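Local coordinates for hypothetical protein BVU_2266 (Bacteroides vulgatus, PDB 3TZG) that is of unknown function but folds as a porin-like antiparallel beta barrel, consistent with a membrane beta-barrel relationship, at residues G134-V142 with C153-N162. Sequence-based numbering, arbitrary orientation.
Sequences GRLKEVMTV and CHTYYNYDNN
The imidazole of His154 lies between two groups: Met140 CG sits over the centre of one face, 3.5 Å from the ring centroid, and the hydroxyl of Tyr156 over the centre of the other. At the ring's edge, His154 NE2 donates to Glu138 OE1 at 3.0 Å, with the acceptor in the imidazole plane but approached from above the carboxylate plane. Glu138 CG also packs against Tyr156 CD2, carboxylate and phenol planes 69° apart. The Tyr159 ring takes Arg135 CD over one face, off centre, and the Leu136 carbonyl at its edge. With CG anti to the carbonyl carbon (chi1 -60°), the Tyr159 phenol runs back past Arg135, and its OH donates to Leu136 O at 2.6 Å. Strands 136-145 and 150-158 form an antiparallel beta hairpin in the barrel wall; Val139 and Thr155 are a hydrogen-bonded pair, Glu138 and Tyr156 a non-hydrogen-bonded one. On its other edge strand 136-145 carries a classic beta bulge, Lys137 and Glu138 both facing Val129 of strand 120-130; within the hairpin Tyr157 N donates to Lys137 O at 2.8 Å. Replacing Tyr159 by an alanine is likely to leave Leu136 O without this donor and Arg135 CD without the ring face it packs on. The Arg135 and Lys137 charges are engaged by Asp131. On the face carrying Val139, Val139 CG2 meets the edge of Tyr157 at CE2, 3.6 Å away, and Tyr157 OH is hydrogen-bonded to Asp177 N. Beyond strand 150-158, an Asx turn closes with Asp160 N on Asn158 OD1.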
# COMPACT_ATOMS: atom_id res chain seq x y z
N GLY A 134 -15.25 -5.50 -8.51
CA GLY A 134 -13.93 -4.90 -8.50
C GLY A 134 -13.31 -4.72 -7.12
O GLY A 134 -12.22 -4.15 -7.01
N ARG A 135 -14.00 -5.21 -6.08
CA ARG A 135 -13.55 -5.14 -4.69
C ARG A 135 -12.46 -6.15 -4.41
O ARG A 135 -12.60 -7.29 -4.84
CB ARG A 135 -14.72 -5.36 -3.72
CG ARG A 135 -15.74 -4.23 -3.78
CD ARG A 135 -16.91 -4.50 -2.88
NE ARG A 135 -17.66 -5.69 -3.29
CZ ARG A 135 -18.84 -6.04 -2.79
NH1 ARG A 135 -19.44 -5.28 -1.89
NH2 ARG A 135 -19.44 -7.14 -3.21
N LEU A 136 -11.39 -5.75 -3.69
CA LEU A 136 -10.30 -6.67 -3.33
C LEU A 136 -10.80 -7.65 -2.26
O LEU A 136 -11.14 -7.22 -1.15
CB LEU A 136 -9.07 -5.88 -2.85
CG LEU A 136 -7.89 -6.70 -2.36
CD1 LEU A 136 -7.34 -7.57 -3.48
CD2 LEU A 136 -6.83 -5.82 -1.81
N LYS A 137 -10.91 -8.94 -2.61
CA LYS A 137 -11.49 -9.94 -1.71
C LYS A 137 -10.45 -10.72 -0.95
O LYS A 137 -10.67 -11.02 0.23
CB LYS A 137 -12.40 -10.92 -2.47
CG LYS A 137 -13.85 -10.37 -2.55
CD LYS A 137 -14.64 -10.42 -1.18
CE LYS A 137 -16.01 -9.82 -1.20
NZ LYS A 137 -16.93 -10.47 -2.19
N GLU A 138 -9.32 -11.03 -1.60
CA GLU A 138 -8.24 -11.82 -0.98
C GLU A 138 -6.89 -11.43 -1.48
O GLU A 138 -6.73 -11.05 -2.65
CB GLU A 138 -8.41 -13.32 -1.26
CG GLU A 138 -9.66 -13.96 -0.73
CD GLU A 138 -9.86 -15.37 -1.23
OE1 GLU A 138 -8.91 -15.97 -1.79
OE2 GLU A 138 -10.97 -15.90 -1.01
N VAL A 139 -5.90 -11.54 -0.60
CA VAL A 139 -4.49 -11.29 -0.89
C VAL A 139 -3.68 -12.47 -0.38
O VAL A 139 -3.80 -12.83 0.79
CB VAL A 139 -3.94 -9.95 -0.33
CG1 VAL A 139 -2.50 -9.71 -0.80
CG2 VAL A 139 -4.86 -8.77 -0.67
N MSE A 140 -2.90 -13.07 -1.24
CA MSE A 140 -2.02 -14.19 -0.90
C MSE A 140 -0.59 -13.76 -1.10
O MSE A 140 -0.25 -13.24 -2.17
CB MSE A 140 -2.34 -15.43 -1.72
CG MSE A 140 -3.65 -16.05 -1.33
SE MSE A 140 -4.90 -16.12 -2.81
CE MSE A 140 -5.22 -14.26 -3.16
N THR A 141 0.23 -13.90 -0.04
CA THR A 141 1.63 -13.49 -0.07
C THR A 141 2.50 -14.60 0.41
O THR A 141 2.20 -15.23 1.43
CB THR A 141 1.88 -12.23 0.76
OG1 THR A 141 0.81 -11.30 0.63
CG2 THR A 141 3.16 -11.57 0.39
N VAL A 142 3.59 -14.85 -0.33
CA VAL A 142 4.61 -15.83 -0.02
C VAL A 142 5.92 -15.11 0.12
O VAL A 142 6.32 -14.40 -0.81
CB VAL A 142 4.68 -16.98 -1.05
CG1 VAL A 142 5.79 -17.98 -0.69
CG2 VAL A 142 3.34 -17.69 -1.18
N CYS A 153 0.92 -15.79 3.99
CA CYS A 153 -0.25 -15.19 4.57
C CYS A 153 -1.38 -15.17 3.57
O CYS A 153 -1.18 -14.85 2.40
CB CYS A 153 0.06 -13.78 5.05
SG CYS A 153 -1.24 -13.03 6.05
N HIS A 154 -2.57 -15.46 4.05
CA HIS A 154 -3.78 -15.32 3.27
C HIS A 154 -4.64 -14.32 3.97
O HIS A 154 -4.94 -14.52 5.16
CB HIS A 154 -4.46 -16.67 3.10
CG HIS A 154 -5.37 -16.78 1.92
ND1 HIS A 154 -5.47 -17.97 1.21
CD2 HIS A 154 -6.18 -15.86 1.34
CE1 HIS A 154 -6.37 -17.75 0.27
NE2 HIS A 154 -6.82 -16.49 0.30
N THR A 155 -4.98 -13.19 3.30
CA THR A 155 -5.80 -12.11 3.87
C THR A 155 -7.20 -12.08 3.18
O THR A 155 -7.29 -12.16 1.95
CB THR A 155 -5.07 -10.78 3.74
OG1 THR A 155 -3.77 -10.89 4.31
CG2 THR A 155 -5.78 -9.67 4.39
N TYR A 156 -8.28 -12.02 3.97
CA TYR A 156 -9.65 -12.00 3.43
C TYR A 156 -10.32 -10.68 3.81
O TYR A 156 -10.18 -10.23 4.94
CB TYR A 156 -10.47 -13.21 3.94
CG TYR A 156 -9.84 -14.56 3.64
CD1 TYR A 156 -8.91 -15.13 4.51
CD2 TYR A 156 -10.21 -15.29 2.52
CE1 TYR A 156 -8.38 -16.40 4.28
CE2 TYR A 156 -9.65 -16.54 2.25
CZ TYR A 156 -8.74 -17.09 3.14
OH TYR A 156 -8.15 -18.31 2.88
N TYR A 157 -11.06 -10.05 2.87
CA TYR A 157 -11.72 -8.75 3.13
C TYR A 157 -13.22 -8.86 3.01
O TYR A 157 -13.74 -9.40 2.03
CB TYR A 157 -11.22 -7.66 2.15
CG TYR A 157 -9.75 -7.36 2.30
CD1 TYR A 157 -9.30 -6.49 3.28
CD2 TYR A 157 -8.81 -8.03 1.53
CE1 TYR A 157 -7.94 -6.26 3.48
CE2 TYR A 157 -7.44 -7.81 1.72
CZ TYR A 157 -7.01 -6.91 2.68
OH TYR A 157 -5.67 -6.69 2.86
N ASN A 158 -13.91 -8.26 3.97
CA ASN A 158 -15.38 -8.25 4.01
C ASN A 158 -15.90 -6.81 3.75
O ASN A 158 -15.38 -5.86 4.32
CB ASN A 158 -15.87 -8.79 5.35
CG ASN A 158 -17.36 -8.86 5.42
OD1 ASN A 158 -18.05 -7.87 5.72
ND2 ASN A 158 -17.90 -10.03 5.11
N TYR A 159 -16.97 -6.69 2.91
CA TYR A 159 -17.62 -5.44 2.48
C TYR A 159 -19.15 -5.45 2.75
O TYR A 159 -19.90 -4.74 2.07
CB TYR A 159 -17.37 -5.22 0.98
CG TYR A 159 -15.90 -5.12 0.62
CD1 TYR A 159 -15.25 -3.89 0.65
CD2 TYR A 159 -15.18 -6.23 0.22
CE1 TYR A 159 -13.89 -3.78 0.32
CE2 TYR A 159 -13.83 -6.14 -0.10
CZ TYR A 159 -13.19 -4.92 -0.04
OH TYR A 159 -11.87 -4.84 -0.38
N ASP A 160 -19.62 -6.27 3.72
CA ASP A 160 -21.06 -6.43 3.98
C ASP A 160 -21.70 -5.15 4.48
O ASP A 160 -22.88 -4.95 4.22
CB ASP A 160 -21.32 -7.57 4.99
CG ASP A 160 -20.89 -8.94 4.48
OD1 ASP A 160 -20.75 -9.11 3.24
OD2 ASP A 160 -20.69 -9.85 5.33
N ASN A 161 -20.94 -4.27 5.14
CA ASN A 161 -21.45 -2.99 5.66
C ASN A 161 -21.62 -1.97 4.51
O ASN A 161 -22.29 -0.96 4.72
CB ASN A 161 -20.54 -2.42 6.76
CG ASN A 161 -20.53 -3.18 8.08
OD1 ASN A 161 -21.29 -4.14 8.28
ND2 ASN A 161 -19.69 -2.73 9.04
N ASN A 162 -21.06 -2.26 3.32
CA ASN A 162 -21.11 -1.46 2.09
C ASN A 162 -20.72 -0.00 2.35
O ASN A 162 -21.49 0.93 2.11
CB ASN A 162 -22.48 -1.53 1.39
CG ASN A 162 -22.63 -2.73 0.48
OD1 ASN A 162 -22.56 -3.90 0.90
ND2 ASN A 162 -22.84 -2.45 -0.80
O HOH W 1 -21.50 -6.66 0.15
O HOH W 2 -1.35 -11.73 2.17